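Local structure of putative alpha/beta hydrolase fold protein (Candidatus Nitrososphaera gargensis, 5A62) at residues R141-A144 against I145-M149; K150-A153 against E154-V158. The protein probably hydrolyses carboxylic esters, as a member of the alpha/beta hydrolase fold family. One frame throughout, in Å; residues are numbered along the deposited sequence.

Contact 1 (R141-A144 against I145-M149); sequences REVA and ITQGM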
loop_
_atom_site.group_PDB
_atom_site.type_symbol
_atom_site.label_atom_id
_atom_site.label_comp_id
_atom_site.label_asym_id
_atom_site.label_seq_id
_atom_site.Cartn_x
_atom_site.Cartn_y
_atom_site.Cartn_z
ATOM N N ARG A 141 -7.802 -10.251 -3.472
ATOM C CA ARG A 141 -6.423 -10.315 -3.955
ATOM C C ARG A 141 -5.951 -11.771 -4.112
ATOM O O ARG A 141 -5.308 -12.116 -5.095
ATOM C CB ARG A 141 -5.442 -9.543 -3.052
ATOM C CG ARG A 141 -5.497 -8.028 -3.243
ATOM C CD ARG A 141 -4.363 -7.327 -2.496
ATOM N NE ARG A 141 -4.503 -7.406 -1.080
ATOM C CZ ARG A 141 -5.228 -6.587 -0.352
ATOM N NH1 ARG A 141 -5.827 -5.588 -0.965
ATOM N NH2 ARG A 141 -5.369 -6.773 0.939
ATOM N N GLU A 142 -6.305 -12.593 -3.120
ATOM C CA GLU A 142 -5.842 -13.993 -3.132
ATOM C C GLU A 142 -6.446 -14.726 -4.335
ATOM O O GLU A 142 -5.711 -15.450 -5.029
ATOM C CB GLU A 142 -6.266 -14.663 -1.851
ATOM C CG GLU A 142 -5.825 -16.110 -1.775
ATOM C CD GLU A 142 -6.223 -16.811 -0.474
ATOM O OE1 GLU A 142 -6.827 -16.196 0.449
ATOM O OE2 GLU A 142 -5.953 -18.054 -0.397
ATOM N N VAL A 143 -7.738 -14.504 -4.575
ATOM C CA VAL A 143 -8.306 -15.119 -5.782
ATOM C C VAL A 143 -7.659 -14.597 -7.071
ATOM O O VAL A 143 -7.324 -15.324 -7.996
ATOM C CB VAL A 143 -9.835 -14.952 -5.860
ATOM C CG1 VAL A 143 -10.349 -15.546 -7.170
ATOM C CG2 VAL A 143 -10.485 -15.579 -4.665
ATOM N N ALA A 144 -7.467 -13.302 -7.180
ATOM C CA ALA A 144 -6.855 -12.731 -8.376
ATOM C C ALA A 144 -5.488 -13.356 -8.637
ATOM O O ALA A 144 -5.144 -13.704 -9.764
ATOM C CB ALA A 144 -6.693 -11.220 -8.237
ATOM N N ILE A 145 -4.688 -13.472 -7.587
ATOM C CA ILE A 145 -3.334 -13.986 -7.728
ATOM C C ILE A 145 -3.297 -15.498 -8.023
ATOM O O ILE A 145 -2.502 -15.923 -8.877
ATOM C CB ILE A 145 -2.512 -13.633 -6.474
ATOM C CG1 ILE A 145 -2.382 -12.139 -6.387
ATOM C CG2 ILE A 145 -1.087 -14.269 -6.557
ATOM C CD1 ILE A 145 -2.005 -11.652 -4.970
ATOM N N THR A 146 -4.124 -16.228 -7.316
ATOM C CA THR A 146 -4.056 -17.697 -7.403
ATOM C C THR A 146 -4.843 -18.221 -8.611
ATOM O O THR A 146 -4.401 -19.174 -9.283
ATOM C CB THR A 146 -4.480 -18.332 -6.088
ATOM O OG1 THR A 146 -5.804 -17.967 -5.719
ATOM C CG2 THR A 146 -3.536 -17.895 -5.018
ATOM N N GLN A 147 -5.969 -17.596 -8.923
ATOM C CA GLN A 147 -6.958 -18.117 -9.904
ATOM C C GLN A 147 -7.160 -17.214 -11.101
ATOM O O GLN A 147 -7.630 -17.700 -12.141
ATOM C CB GLN A 147 -8.301 -18.366 -9.281
ATOM C CG GLN A 147 -8.350 -19.317 -8.076
ATOM C CD GLN A 147 -9.786 -19.717 -7.735
ATOM O OE1 GLN A 147 -10.565 -20.090 -8.631
ATOM N NE2 GLN A 147 -10.148 -19.662 -6.480
ATOM N N GLY A 148 -6.816 -15.927 -11.000
ATOM C CA GLY A 148 -6.967 -14.994 -12.032
ATOM C C GLY A 148 -8.240 -14.178 -12.007
ATOM O O GLY A 148 -9.142 -14.370 -11.226
ATOM N N MET A 149 -8.262 -13.177 -12.887
ATOM C CA MET A 149 -9.323 -12.210 -12.921
ATOM C C MET A 149 -10.663 -12.718 -13.439
ATOM O O MET A 149 -11.710 -12.294 -13.000
ATOM C CB MET A 149 -8.903 -10.958 -13.720
ATOM C CG MET A 149 -7.684 -10.233 -13.078
ATOM S SD MET A 149 -7.901 -9.780 -11.338
ATOM C CE MET A 149 -8.872 -8.362 -11.554
#
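I145 runs its CG1-CD1 arm back over R141 O, one turn earlier in the helix, with CD1 3.3 Å from that oxygen, while I145 N makes the backbone bond to it. One residue on, T146 N gives the backbone bond to E142 O at 2.9 Å. In the conformer of T146 described here, OG1 is set between its own backbone N and carbonyl carbon (chi1 59°) and donates to E142 O at 2.6 Å; the two donors then arrive on opposite faces of the carbonyl plane, OG1 well above it, and in that conformer the carbonyl is gripped twice. Q147 crosses V143 obliquely, its CB 4.1 Å from V143 CG1, which stands anti to V143 N (chi1 177°). The helix then ends: G148, with positive phi, gives its N-H to V143 O and A144 O in two weak bonds and occupies the N-cap position of helix 149-157. Past this corner M149, bent at chi2 and chi3, swings its sulfur back to A144 CB, SD 3.6 Å away. Helix 185-194 packs on R141, I145 and M149, with T192 bonding R141 NH1, helix 149-157 lies against V143, A144 and Q147, and K68 of the second subunit donates to I145 O.

Contact 2 (K150-A153 against E154-V158); sequences KALA and EHKLV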
loop_
_atom_site.group_PDB
_atom_site.type_symbol
_atom_site.label_atom_id
_atom_site.label_comp_id
_atom_site.label_asym_id
_atom_site.label_seq_id
_atom_site.Cartn_x
_atom_site.Cartn_y
_atom_site.Cartn_z
ATOM N N LYS A 150 -10.621 -13.649 -14.398
ATOM C CA LYS A 150 -11.892 -14.211 -14.862
ATOM C C LYS A 150 -12.552 -14.994 -13.713
ATOM O O LYS A 150 -13.748 -14.873 -13.477
ATOM C CB LYS A 150 -11.673 -15.098 -16.079
ATOM C CG LYS A 150 -11.186 -14.394 -17.344
ATOM C CD LYS A 150 -11.142 -15.409 -18.496
ATOM C CE LYS A 150 -10.352 -14.968 -19.731
ATOM N NZ LYS A 150 -10.649 -13.576 -20.184
ATOM N N ALA A 151 -11.744 -15.762 -12.961
ATOM C CA ALA A 151 -12.266 -16.444 -11.789
ATOM C C ALA A 151 -12.747 -15.508 -10.728
ATOM O O ALA A 151 -13.826 -15.681 -10.157
ATOM C CB ALA A 151 -11.253 -17.391 -11.202
ATOM N N LEU A 152 -11.993 -14.431 -10.514
ATOM C CA LEU A 152 -12.427 -13.479 -9.544
ATOM C C LEU A 152 -13.790 -12.882 -9.934
ATOM O O LEU A 152 -14.684 -12.730 -9.077
ATOM C CB LEU A 152 -11.377 -12.404 -9.295
ATOM C CG LEU A 152 -11.802 -11.260 -8.378
ATOM C CD1 LEU A 152 -12.243 -11.727 -7.019
ATOM C CD2 LEU A 152 -10.657 -10.259 -8.233
ATOM N N ALA A 153 -13.974 -12.528 -11.186
ATOM C CA ALA A 153 -15.260 -12.004 -11.578
ATOM C C ALA A 153 -16.387 -13.002 -11.288
ATOM O O ALA A 153 -17.446 -12.619 -10.839
ATOM C CB ALA A 153 -15.287 -11.619 -13.054
ATOM N N GLU A 154 -16.121 -14.269 -11.618
ATOM C CA GLU A 154 -17.162 -15.271 -11.346
ATOM C C GLU A 154 -17.515 -15.391 -9.901
ATOM O O GLU A 154 -18.685 -15.465 -9.521
ATOM C CB GLU A 154 -16.719 -16.597 -11.888
ATOM C CG GLU A 154 -16.645 -16.666 -13.380
ATOM C CD GLU A 154 -17.917 -16.270 -14.136
ATOM O OE1 GLU A 154 -19.083 -16.546 -13.719
ATOM O OE2 GLU A 154 -17.693 -15.601 -15.157
ATOM N N HIS A 155 -16.501 -15.287 -9.039
ATOM C CA HIS A 155 -16.784 -15.287 -7.596
ATOM C C HIS A 155 -17.515 -14.075 -7.108
ATOM O O HIS A 155 -18.364 -14.193 -6.191
ATOM C CB HIS A 155 -15.479 -15.477 -6.809
ATOM C CG HIS A 155 -14.956 -16.866 -6.864
ATOM N ND1 HIS A 155 -15.408 -17.851 -6.001
ATOM C CD2 HIS A 155 -13.979 -17.416 -7.604
ATOM C CE1 HIS A 155 -14.776 -18.975 -6.295
ATOM N NE2 HIS A 155 -13.903 -18.745 -7.256
ATOM N N LYS A 156 -17.231 -12.917 -7.683
ATOM C CA LYS A 156 -17.934 -11.679 -7.328
ATOM C C LYS A 156 -19.412 -11.733 -7.767
ATOM O O LYS A 156 -20.260 -11.209 -7.081
ATOM C CB LYS A 156 -17.273 -10.478 -7.918
ATOM C CG LYS A 156 -15.937 -10.206 -7.235
ATOM C CD LYS A 156 -15.269 -8.979 -7.803
ATOM C CE LYS A 156 -15.934 -7.699 -7.408
ATOM N NZ LYS A 156 -15.550 -7.427 -5.985
ATOM N N LEU A 157 -19.645 -12.413 -8.863
ATOM C CA LEU A 157 -20.971 -12.413 -9.455
ATOM C C LEU A 157 -21.919 -13.351 -8.748
ATOM O O LEU A 157 -23.103 -13.156 -8.849
ATOM C CB LEU A 157 -20.846 -12.750 -10.909
ATOM C CG LEU A 157 -20.336 -11.617 -11.770
ATOM C CD1 LEU A 157 -19.960 -12.021 -13.175
ATOM C CD2 LEU A 157 -21.332 -10.458 -11.877
ATOM N N VAL A 158 -21.459 -14.398 -8.076
ATOM C CA VAL A 158 -22.353 -15.329 -7.372
ATOM C C VAL A 158 -22.244 -15.237 -5.849
ATOM O O VAL A 158 -21.190 -15.188 -5.293
ATOM C CB VAL A 158 -21.957 -16.752 -7.761
ATOM C CG1 VAL A 158 -22.859 -17.754 -7.085
ATOM C CG2 VAL A 158 -21.965 -16.908 -9.258
HETATM O O HOH W 1 -15.470 -14.388 -15.744
#
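Each side chain of E154, H155, K156 and L157 sets its CG anti to its own carbonyl carbon, which leans it back toward the preceding turn of the helix. E154 starts this way (chi1 -68°) and bends again at chi2, bringing CG to 3.4 Å from K150 O and curling the carboxylate beside that carbonyl. A water closes the gap, donating to K150 O at 2.9 Å and to E154 OE2 at 2.6 Å, and K150 O also receives the backbone bond from E154 N. OE2 is in a salt bridge with R177 as well, so it has two partners, the water and R177 NE, and the nearby positive charge would probably favour the ionised form of the carboxylate. The H155 ring presents an edge to A151 O, which lies near the ring plane 3.1 Å from CD2; H155 N bonds the same oxygen almost head-on. K156 crosses L152 with its aliphatic part, CG 4.0 Å from L152 CD1, before bends at chi3 and chi4 carry the amine away. L157 places CG 3.2 Å from A153 O, the carbonyl that L157 N bonds less straight (137° at the hydrogen) than the three bonds before it, near the end of the helix, whose last residue is L157. Helix 170-180 receives L157 through A173, F176 and R177 and meets L152 at F180, while helix 136-147 covers L152 and H155.

In the fold
Contacts 1 and 2 lie in consecutive helices, 136-147 and 149-157, on the same side of the chain's centre, their centres about 10 Å apart and each more than 20 Å from the centre of the chain. Both are partly buried: the helices meet through V143 and A144 against L152, while Q147 and H155 face each other at the exposed margin. Their chemistry differs with position. Contact 1 turns at a glycine straight into a new helix and touches the second subunit; contact 2 comes to a plain helix end and stays within one chain, with a water and a charged pair against helix 170-180. Both belong to the helices between strands 116-122 and 212-218, where alpha/beta hydrolases commonly carry a cap.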